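Local coordinates for SnoaL-like domain-containing protein (Sphaerobacter thermophilus, PDB 5TGN), which is of unknown function but adopts the SnoaL-like fold of the NTF2 superfamily, whose members commonly use a cone-shaped cavity to bind small molecules, at residues I7-E12 with D99-L104; R11-R16 with W92-D97. All blocks are in the same frame, centred on the assembly; numbering follows the deposited sequence.

Contact 1. Residues I7-E12 with D99-L104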
ATOM      1  N   ILE A   7      -9.801  19.843  13.859  1.00 28.62           N
ATOM      2  CA  ILE A   7     -10.189  20.062  12.466  1.00 27.40           C
ATOM      3  C   ILE A   7      -9.186  20.973  11.765  1.00 26.29           C
ATOM      4  O   ILE A   7      -8.899  20.783  10.576  1.00 26.33           O
ATOM      5  CB  ILE A   7     -11.631  20.605  12.372  1.00 29.25           C
ATOM      6  CG1 ILE A   7     -12.082  20.651  10.911  1.00 26.79           C
ATOM      7  CG2 ILE A   7     -11.775  21.998  13.031  1.00 32.75           C
ATOM      8  CD1 ILE A   7     -12.127  19.280  10.225  1.00 24.31           C
ATOM      9  N   ASP A   8      -8.615  21.949  12.488  1.00 30.40           N
ATOM     10  CA  ASP A   8      -7.572  22.805  11.923  1.00 29.35           C
ATOM     11  C   ASP A   8      -6.328  22.006  11.563  1.00 27.18           C
ATOM     12  O   ASP A   8      -5.724  22.238  10.509  1.00 27.07           O
ATOM     13  CB  ASP A   8      -7.185  23.907  12.909  1.00 34.90           C
ATOM     14  CG  ASP A   8      -8.353  24.844  13.244  1.00 44.07           C
ATOM     15  OD1 ASP A   8      -9.258  25.020  12.391  1.00 40.29           O
ATOM     16  OD2 ASP A   8      -8.352  25.399  14.364  1.00 48.17           O
ATOM     17  N   LEU A   9      -5.894  21.103  12.460  1.00 26.39           N
ATOM     18  CA  LEU A   9      -4.735  20.265  12.168  1.00 24.33           C
ATOM     19  C   LEU A   9      -4.991  19.414  10.929  1.00 22.76           C
ATOM     20  O   LEU A   9      -4.121  19.288  10.056  1.00 26.03           O
ATOM     21  CB  LEU A   9      -4.399  19.372  13.370  1.00 25.10           C
ATOM     22  CG  LEU A   9      -3.874  20.068  14.626  1.00 28.87           C
ATOM     23  CD1 LEU A   9      -3.828  19.114  15.819  1.00 30.38           C
ATOM     24  CD2 LEU A   9      -2.503  20.673  14.372  1.00 30.12           C
ATOM     25  N   ALA A  10      -6.184  18.821  10.838  1.00 23.04           N
ATOM     26  CA  ALA A  10      -6.491  17.952   9.708  1.00 17.97           C
ATOM     27  C   ALA A  10      -6.460  18.734   8.396  1.00 19.74           C
ATOM     28  O   ALA A  10      -5.847  18.296   7.417  1.00 21.92           O
ATOM     29  CB  ALA A  10      -7.857  17.286   9.917  1.00 19.74           C
ATOM     30  N   ARG A  11      -7.128  19.896   8.353  1.00 20.72           N
ATOM     31  CA  ARG A  11      -7.127  20.692   7.128  1.00 22.98           C
ATOM     32  C   ARG A  11      -5.716  21.150   6.766  1.00 25.55           C
ATOM     33  O   ARG A  11      -5.355  21.214   5.581  1.00 22.01           O
ATOM     34  CB  ARG A  11      -8.041  21.917   7.277  1.00 28.20           C
ATOM     35  CG  ARG A  11      -9.555  21.640   7.365  1.00 33.09           C
ATOM     36  CD  ARG A  11     -10.272  22.911   7.897  1.00 41.63           C
ATOM     37  NE  ARG A  11     -11.710  22.715   8.060  1.00 41.19           N
ATOM     38  CZ  ARG A  11     -12.488  23.446   8.846  1.00 42.97           C
ATOM     39  NH1 ARG A  11     -11.971  24.431   9.563  1.00 44.44           N
ATOM     40  NH2 ARG A  11     -13.783  23.175   8.928  1.00 43.84           N
ATOM     41  N   GLU A  12      -4.926  21.547   7.769  1.00 22.02           N
ATOM     42  CA  GLU A  12      -3.565  21.984   7.487  1.00 22.86           C
ATOM     43  C   GLU A  12      -2.711  20.826   6.979  1.00 20.49           C
ATOM     44  O   GLU A  12      -1.827  21.026   6.140  1.00 20.97           O
ATOM     45  CB  GLU A  12      -2.924  22.603   8.733  1.00 25.01           C
ATOM     46  CG  GLU A  12      -1.559  23.214   8.453  1.00 33.95           C
ATOM     47  CD  GLU A  12      -1.637  24.392   7.482  1.00 40.05           C
ATOM     48  OE1 GLU A  12      -2.742  24.965   7.310  1.00 42.46           O
ATOM     49  OE2 GLU A  12      -0.599  24.733   6.875  1.00 41.23           O
ATOM     50  N   ASP A  99      -3.231  19.465  21.058  1.00 39.90           N
ATOM     51  CA  ASP A  99      -3.089  20.278  19.844  1.00 37.78           C
ATOM     52  C   ASP A  99      -2.051  19.731  18.849  1.00 34.37           C
ATOM     53  O   ASP A  99      -1.579  20.468  17.983  1.00 30.93           O
ATOM     54  CB  ASP A  99      -2.836  21.771  20.165  1.00 51.72           C
ATOM     55  CG  ASP A  99      -1.494  22.047  20.821  1.00 67.82           C
ATOM     56  OD1 ASP A  99      -0.444  21.723  20.226  1.00 71.60           O
ATOM     57  OD2 ASP A  99      -1.489  22.604  21.944  1.00 77.86           O
ATOM     58  N   ARG A 100      -1.737  18.440  18.879  1.00 27.51           N
ATOM     59  CA  ARG A 100      -0.983  17.814  17.796  1.00 24.88           C
ATOM     60  C   ARG A 100      -1.637  16.502  17.407  1.00 22.31           C
ATOM     61  O   ARG A 100      -2.426  15.940  18.160  1.00 27.77           O
ATOM     62  CB  ARG A 100       0.482  17.564  18.166  1.00 26.61           C
ATOM     63  CG  ARG A 100       1.273  18.850  18.329  1.00 30.65           C
ATOM     64  CD  ARG A 100       2.741  18.608  18.609  1.00 48.31           C
ATOM     65  NE  ARG A 100       3.501  19.856  18.588  1.00 52.77           N
ATOM     66  CZ  ARG A 100       4.326  20.206  17.610  1.00 49.82           C
ATOM     67  NH1 ARG A 100       4.516  19.388  16.589  1.00 47.96           N
ATOM     68  NH2 ARG A 100       4.980  21.363  17.672  1.00 50.17           N
ATOM     69  N   ILE A 101      -1.273  16.010  16.225  1.00 19.90           N
ATOM     70  CA  ILE A 101      -1.728  14.703  15.746  1.00 17.84           C
ATOM     71  C   ILE A 101      -0.916  13.608  16.420  1.00 22.59           C
ATOM     72  O   ILE A 101       0.318  13.576  16.320  1.00 19.88           O
ATOM     73  CB  ILE A 101      -1.618  14.595  14.216  1.00 17.16           C
ATOM     74  CG1 ILE A 101      -2.370  15.746  13.534  1.00 17.84           C
ATOM     75  CG2 ILE A 101      -2.197  13.268  13.758  1.00 13.99           C
ATOM     76  CD1 ILE A 101      -1.950  15.973  12.032  1.00 19.85           C
ATOM     77  N   ARG A 102      -1.608  12.715  17.124  1.00 19.58           N
ATOM     78  CA  ARG A 102      -0.957  11.539  17.682  1.00 21.06           C
ATOM     79  C   ARG A 102      -0.888  10.426  16.648  1.00 20.58           C
ATOM     80  O   ARG A 102       0.102   9.688  16.586  1.00 20.73           O
ATOM     81  CB  ARG A 102      -1.696  11.069  18.933  1.00 24.88           C
ATOM     82  CG  ARG A 102      -1.528  12.065  20.089  1.00 50.82           C
ATOM     83  CD  ARG A 102      -1.502  11.404  21.471  1.00 60.47           C
ATOM     84  NE  ARG A 102      -0.574  10.279  21.517  1.00 63.13           N
ATOM     85  CZ  ARG A 102       0.743  10.402  21.642  1.00 61.62           C
ATOM     86  NH1 ARG A 102       1.508   9.322  21.669  1.00 65.25           N
ATOM     87  NH2 ARG A 102       1.291  11.603  21.736  1.00 57.38           N
ATOM     88  N   ARG A 103      -1.927  10.280  15.836  1.00 17.03           N
ATOM     89  CA  ARG A 103      -1.885   9.243  14.830  1.00 15.70           C
ATOM     90  C   ARG A 103      -2.740   9.658  13.649  1.00 17.49           C
ATOM     91  O   ARG A 103      -3.838  10.201  13.819  1.00 19.64           O
ATOM     92  CB  ARG A 103      -2.364   7.893  15.384  1.00 18.48           C
ATOM     93  CG  ARG A 103      -2.561   6.806  14.288  1.00 16.34           C
ATOM     94  CD  ARG A 103      -3.323   5.620  14.903  1.00 19.43           C
ATOM     95  NE  ARG A 103      -2.474   4.768  15.732  1.00 22.92           N
ATOM     96  CZ  ARG A 103      -2.924   3.772  16.493  1.00 26.47           C
ATOM     97  NH1 ARG A 103      -4.229   3.534  16.567  1.00 24.94           N
ATOM     98  NH2 ARG A 103      -2.075   2.995  17.159  1.00 31.41           N
ATOM     99  N   LEU A 104      -2.218   9.417  12.448  1.00 14.67           N
ATOM    100  CA  LEU A 104      -3.007   9.551  11.231  1.00 13.54           C
ATOM    101  C   LEU A 104      -3.057   8.181  10.566  1.00 15.43           C
ATOM    102  O   LEU A 104      -2.011   7.574  10.310  1.00 16.48           O
ATOM    103  CB  LEU A 104      -2.414  10.614  10.294  1.00 12.31           C
ATOM    104  CG  LEU A 104      -2.878  10.514   8.831  1.00 17.43           C
ATOM    105  CD1 LEU A 104      -4.353  10.794   8.707  1.00 12.10           C
ATOM    106  CD2 LEU A 104      -2.030  11.437   7.943  1.00 16.36           C
TER

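Contact 2. Residues R11-R16 with W92-D97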
ATOM      1  N   ARG A  11      -7.128  19.896   8.353  1.00 20.72           N
ATOM      2  CA  ARG A  11      -7.127  20.692   7.128  1.00 22.98           C
ATOM      3  C   ARG A  11      -5.716  21.150   6.766  1.00 25.55           C
ATOM      4  O   ARG A  11      -5.355  21.214   5.581  1.00 22.01           O
ATOM      5  CB  ARG A  11      -8.041  21.917   7.277  1.00 28.20           C
ATOM      6  CG  ARG A  11      -9.555  21.640   7.365  1.00 33.09           C
ATOM      7  CD  ARG A  11     -10.272  22.911   7.897  1.00 41.63           C
ATOM      8  NE  ARG A  11     -11.710  22.715   8.060  1.00 41.19           N
ATOM      9  CZ  ARG A  11     -12.488  23.446   8.846  1.00 42.97           C
ATOM     10  NH1 ARG A  11     -11.971  24.431   9.563  1.00 44.44           N
ATOM     11  NH2 ARG A  11     -13.783  23.175   8.928  1.00 43.84           N
ATOM     12  N   GLU A  12      -4.926  21.547   7.769  1.00 22.02           N
ATOM     13  CA  GLU A  12      -3.565  21.984   7.487  1.00 22.86           C
ATOM     14  C   GLU A  12      -2.711  20.826   6.979  1.00 20.49           C
ATOM     15  O   GLU A  12      -1.827  21.026   6.140  1.00 20.97           O
ATOM     16  CB  GLU A  12      -2.924  22.603   8.733  1.00 25.01           C
ATOM     17  CG  GLU A  12      -1.559  23.214   8.453  1.00 33.95           C
ATOM     18  CD  GLU A  12      -1.637  24.392   7.482  1.00 40.05           C
ATOM     19  OE1 GLU A  12      -2.742  24.965   7.310  1.00 42.46           O
ATOM     20  OE2 GLU A  12      -0.599  24.733   6.875  1.00 41.23           O
ATOM     21  N   TYR A  13      -2.935  19.621   7.503  1.00 18.79           N
ATOM     22  CA  TYR A  13      -2.215  18.455   7.001  1.00 17.05           C
ATOM     23  C   TYR A  13      -2.453  18.298   5.508  1.00 16.10           C
ATOM     24  O   TYR A  13      -1.511  18.204   4.723  1.00 16.33           O
ATOM     25  CB  TYR A  13      -2.638  17.187   7.763  1.00 15.22           C
ATOM     26  CG  TYR A  13      -2.009  15.945   7.132  1.00 17.82           C
ATOM     27  CD1 TYR A  13      -0.749  15.498   7.533  1.00 19.02           C
ATOM     28  CD2 TYR A  13      -2.642  15.271   6.083  1.00 20.68           C
ATOM     29  CE1 TYR A  13      -0.154  14.382   6.932  1.00 21.68           C
ATOM     30  CE2 TYR A  13      -2.058  14.147   5.486  1.00 17.54           C
ATOM     31  CZ  TYR A  13      -0.815  13.726   5.913  1.00 20.93           C
ATOM     32  OH  TYR A  13      -0.223  12.640   5.302  1.00 23.10           O
ATOM     33  N   ILE A  14      -3.717  18.353   5.087  1.00 20.55           N
ATOM     34  CA  ILE A  14      -4.018  18.269   3.659  1.00 18.99           C
ATOM     35  C   ILE A  14      -3.335  19.399   2.894  1.00 21.68           C
ATOM     36  O   ILE A  14      -2.817  19.200   1.790  1.00 19.41           O
ATOM     37  CB  ILE A  14      -5.546  18.288   3.430  1.00 22.70           C
ATOM     38  CG1 ILE A  14      -6.221  17.118   4.139  1.00 20.62           C
ATOM     39  CG2 ILE A  14      -5.872  18.257   1.907  1.00 17.93           C
ATOM     40  CD1 ILE A  14      -5.796  15.718   3.564  1.00 19.64           C
ATOM     41  N   SER A  15      -3.357  20.611   3.440  1.00 20.54           N
ATOM     42  CA  SER A  15      -2.755  21.723   2.707  1.00 23.46           C
ATOM     43  C   SER A  15      -1.258  21.497   2.533  1.00 23.58           C
ATOM     44  O   SER A  15      -0.693  21.764   1.460  1.00 25.49           O
ATOM     45  CB  SER A  15      -3.036  23.044   3.433  1.00 31.83           C
ATOM     46  OG  SER A  15      -2.485  24.145   2.733  1.00 39.48           O
ATOM     47  N   ARG A  16      -0.607  20.981   3.573  1.00 22.02           N
ATOM     48  CA  ARG A  16       0.844  20.778   3.535  1.00 31.09           C
ATOM     49  C   ARG A  16       1.228  19.663   2.568  1.00 21.22           C
ATOM     50  O   ARG A  16       2.225  19.775   1.849  1.00 27.90           O
ATOM     51  CB  ARG A  16       1.376  20.463   4.943  1.00 21.62           C
ATOM     52  CG  ARG A  16       1.333  21.610   5.939  1.00 30.95           C
ATOM     53  CD  ARG A  16       2.089  22.815   5.449  1.00 40.07           C
ATOM     54  NE  ARG A  16       1.228  23.686   4.652  1.00 51.49           N
ATOM     55  CZ  ARG A  16       1.616  24.355   3.565  1.00 53.93           C
ATOM     56  NH1 ARG A  16       2.873  24.270   3.123  1.00 45.44           N
ATOM     57  NH2 ARG A  16       0.733  25.108   2.910  1.00 55.26           N
ATOM     58  N   TRP A  92      -8.836   9.820   5.632  1.00 16.21           N
ATOM     59  CA  TRP A  92      -7.802  10.189   6.604  1.00 17.61           C
ATOM     60  C   TRP A  92      -8.447  10.230   7.985  1.00 16.64           C
ATOM     61  O   TRP A  92      -9.399  10.985   8.203  1.00 21.08           O
ATOM     62  CB  TRP A  92      -7.193  11.559   6.278  1.00 13.31           C
ATOM     63  CG  TRP A  92      -6.370  11.626   5.011  1.00 18.12           C
ATOM     64  CD1 TRP A  92      -5.005  11.451   4.892  1.00 16.83           C
ATOM     65  CD2 TRP A  92      -6.848  11.944   3.694  1.00 13.27           C
ATOM     66  NE1 TRP A  92      -4.621  11.616   3.577  1.00 16.16           N
ATOM     67  CE2 TRP A  92      -5.734  11.916   2.824  1.00 18.07           C
ATOM     68  CE3 TRP A  92      -8.111  12.247   3.169  1.00 17.06           C
ATOM     69  CZ2 TRP A  92      -5.848  12.184   1.447  1.00 22.01           C
ATOM     70  CZ3 TRP A  92      -8.224  12.507   1.809  1.00 26.57           C
ATOM     71  CH2 TRP A  92      -7.095  12.464   0.961  1.00 21.66           C
ATOM     72  N   ILE A  93      -7.944   9.433   8.920  1.00 16.20           N
ATOM     73  CA  ILE A  93      -8.483   9.419  10.288  1.00 16.77           C
ATOM     74  C   ILE A  93      -7.417  10.009  11.192  1.00 18.12           C
ATOM     75  O   ILE A  93      -6.358   9.403  11.355  1.00 16.58           O
ATOM     76  CB  ILE A  93      -8.862   8.005  10.755  1.00 13.74           C
ATOM     77  CG1 ILE A  93      -9.851   7.354   9.768  1.00 18.86           C
ATOM     78  CG2 ILE A  93      -9.432   8.035  12.210  1.00 15.94           C
ATOM     79  CD1 ILE A  93     -10.116   5.855  10.077  1.00 23.95           C
ATOM     80  N   PHE A  94      -7.687  11.179  11.790  1.00 19.77           N
ATOM     81  CA  PHE A  94      -6.734  11.880  12.652  1.00 18.91           C
ATOM     82  C   PHE A  94      -7.141  11.690  14.112  1.00 22.00           C
ATOM     83  O   PHE A  94      -8.269  12.042  14.488  1.00 20.86           O
ATOM     84  CB  PHE A  94      -6.709  13.384  12.364  1.00 19.99           C
ATOM     85  CG  PHE A  94      -6.275  13.757  10.995  1.00 18.55           C
ATOM     86  CD1 PHE A  94      -4.954  14.152  10.753  1.00 17.51           C
ATOM     87  CD2 PHE A  94      -7.185  13.786   9.944  1.00 17.57           C
ATOM     88  CE1 PHE A  94      -4.545  14.540   9.465  1.00 19.93           C
ATOM     89  CE2 PHE A  94      -6.780  14.142   8.648  1.00 14.15           C
ATOM     90  CZ  PHE A  94      -5.477  14.514   8.403  1.00 18.87           C
ATOM     91  N   ASP A  95      -6.233  11.152  14.934  1.00 23.06           N
ATOM     92  CA  ASP A  95      -6.378  11.180  16.396  1.00 22.99           C
ATOM     93  C   ASP A  95      -5.496  12.298  16.945  1.00 25.89           C
ATOM     94  O   ASP A  95      -4.285  12.314  16.691  1.00 22.44           O
ATOM     95  CB  ASP A  95      -5.988   9.834  17.029  1.00 22.58           C
ATOM     96  CG  ASP A  95      -6.815   8.667  16.482  1.00 31.15           C
ATOM     97  OD1 ASP A  95      -8.061   8.710  16.616  1.00 31.89           O
ATOM     98  OD2 ASP A  95      -6.234   7.719  15.891  1.00 27.53           O
ATOM     99  N   VAL A  96      -6.096  13.213  17.710  1.00 22.41           N
ATOM    100  CA  VAL A  96      -5.449  14.451  18.133  1.00 22.56           C
ATOM    101  C   VAL A  96      -5.433  14.503  19.652  1.00 29.91           C
ATOM    102  O   VAL A  96      -6.411  14.122  20.306  1.00 28.67           O
ATOM    103  CB  VAL A  96      -6.171  15.685  17.545  1.00 23.21           C
ATOM    104  CG1 VAL A  96      -5.674  17.006  18.184  1.00 28.77           C
ATOM    105  CG2 VAL A  96      -6.061  15.672  16.019  1.00 25.40           C
ATOM    106  N   ASP A  97      -4.315  14.961  20.211  1.00 28.15           N
ATOM    107  CA  ASP A  97      -4.236  15.224  21.637  1.00 36.64           C
ATOM    108  C   ASP A  97      -3.251  16.361  21.869  1.00 39.89           C
ATOM    109  O   ASP A  97      -2.210  16.432  21.214  1.00 37.36           O
ATOM    110  CB  ASP A  97      -3.820  13.971  22.422  1.00 46.52           C
ATOM    111  CG  ASP A  97      -4.209  14.052  23.902  1.00 60.93           C
ATOM    112  OD1 ASP A  97      -5.050  14.903  24.259  1.00 63.26           O
ATOM    113  OD2 ASP A  97      -3.684  13.259  24.714  1.00 70.69           O
TER

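Contact 1. Residues I7-E12 with D99-L104
L9, on the first turns of helix 6-18, meets D99, R100 and I101 where the strand hairpin comes back from its turn. Its CA lies 7.2 Å from that of R100, a spacing bridged by the leucine branch. Chi1 (-68°) sets CG beside the backbone N and anti to the carbonyl carbon, and the branch beyond it puts both methyls against the strand backbone. CD1 rests 3.4 Å from O of D99 and 3.7 Å from CA of R100, while CD2 lies 3.7 Å from the same D99 oxygen; both methyls therefore approach that oxygen from one side, in van der Waals contact, and no hydrogen bond crosses the interface. Nearer the helix backbone, CB of L9 is 4.2 Å from CG1 of I101. V96, M4 and L28 also touch the leucine, and F94 and L28 touch I101, so L9 and I101 are buried, whereas D99 at the rim is exposed. D99, with phi and psi of 59° and 23°, has the left-handed backbone conformation of the turn joining strands 88-97 and 100-108. Just beyond, R102 and R103 both face D95 in a classic beta bulge that bends strand 100-108 within the curved sheet on which the N-terminal helix of this NTF2-like domain packs. R100 directs its CB away from the helix, and its NH1 bonds to O of F29. One residue after L9, the methyl of A10 leans on F94, V74 and L76 instead. Farther along, R11 lies on the more exposed side of the helix, where its NE makes a salt bridge to E66.

Contact 2. Residues R11-R16 with W92-D97
The backbone N-H of R16 bonds to O of E12 at 2.8 Å, part of the helical turn that presents Y13 and I14 to W92 and F94. On the outer side of this turn, NE of R16 makes a weak hydrogen bond, within a salt bridge, to OE2 of E12 at 3.1 Å, and D21 is a second acidic partner of the arginine. The inner side is apolar. Y13 has CG anti to its nitrogen (chi1 173°), swinging the ring off the helix to meet F94 and bringing CE2 near W92. F94 turns its edge to the face of that ring in an offset edge-to-face pair, with centroids 5.5 Å apart and planes at 71°; its CE1 also reaches CB of Y13 at 3.7 Å. The axes of segments 11-16 and 92-97 come no closer than 11.0 Å, a gap spanned by these large side chains in the manner of an NTF2-like cone, where the N-terminal helix lies across the curved sheet. W92 completes the aromatic cluster: its CD1 is 4.0 Å from CE2 of Y13, the rings meeting obliquely. CD1 of I14 lies over one face of the indole, 3.9 Å from the centroid of the six-membered ring and 13° off its normal, a CH-pi contact. T61 touches both I14 and W92, and a glycerol, probably from the crystallisation liquor, lies about 4 Å from the W92 side chain, consistent with a pocket there.

From the N terminus, helix 6-18 enters contact 1 with its first turns and contact 2 with the next ones, sharing R11 and E12. The chain then runs through the smaller helices and most of the sheet before strand 88-97 returns to close contact 2; the hairpin turn follows, and strand 100-108 closes contact 1. The loop of contact 2 thus lies within the wider loop of contact 1. Their centres are about 4 Å apart. The two strands are sheet neighbours, probably hydrogen-bonded through D95 with R102 and R103, and packing of L104 on Y13 and of A10 on F94 joins the segments of the two contacts.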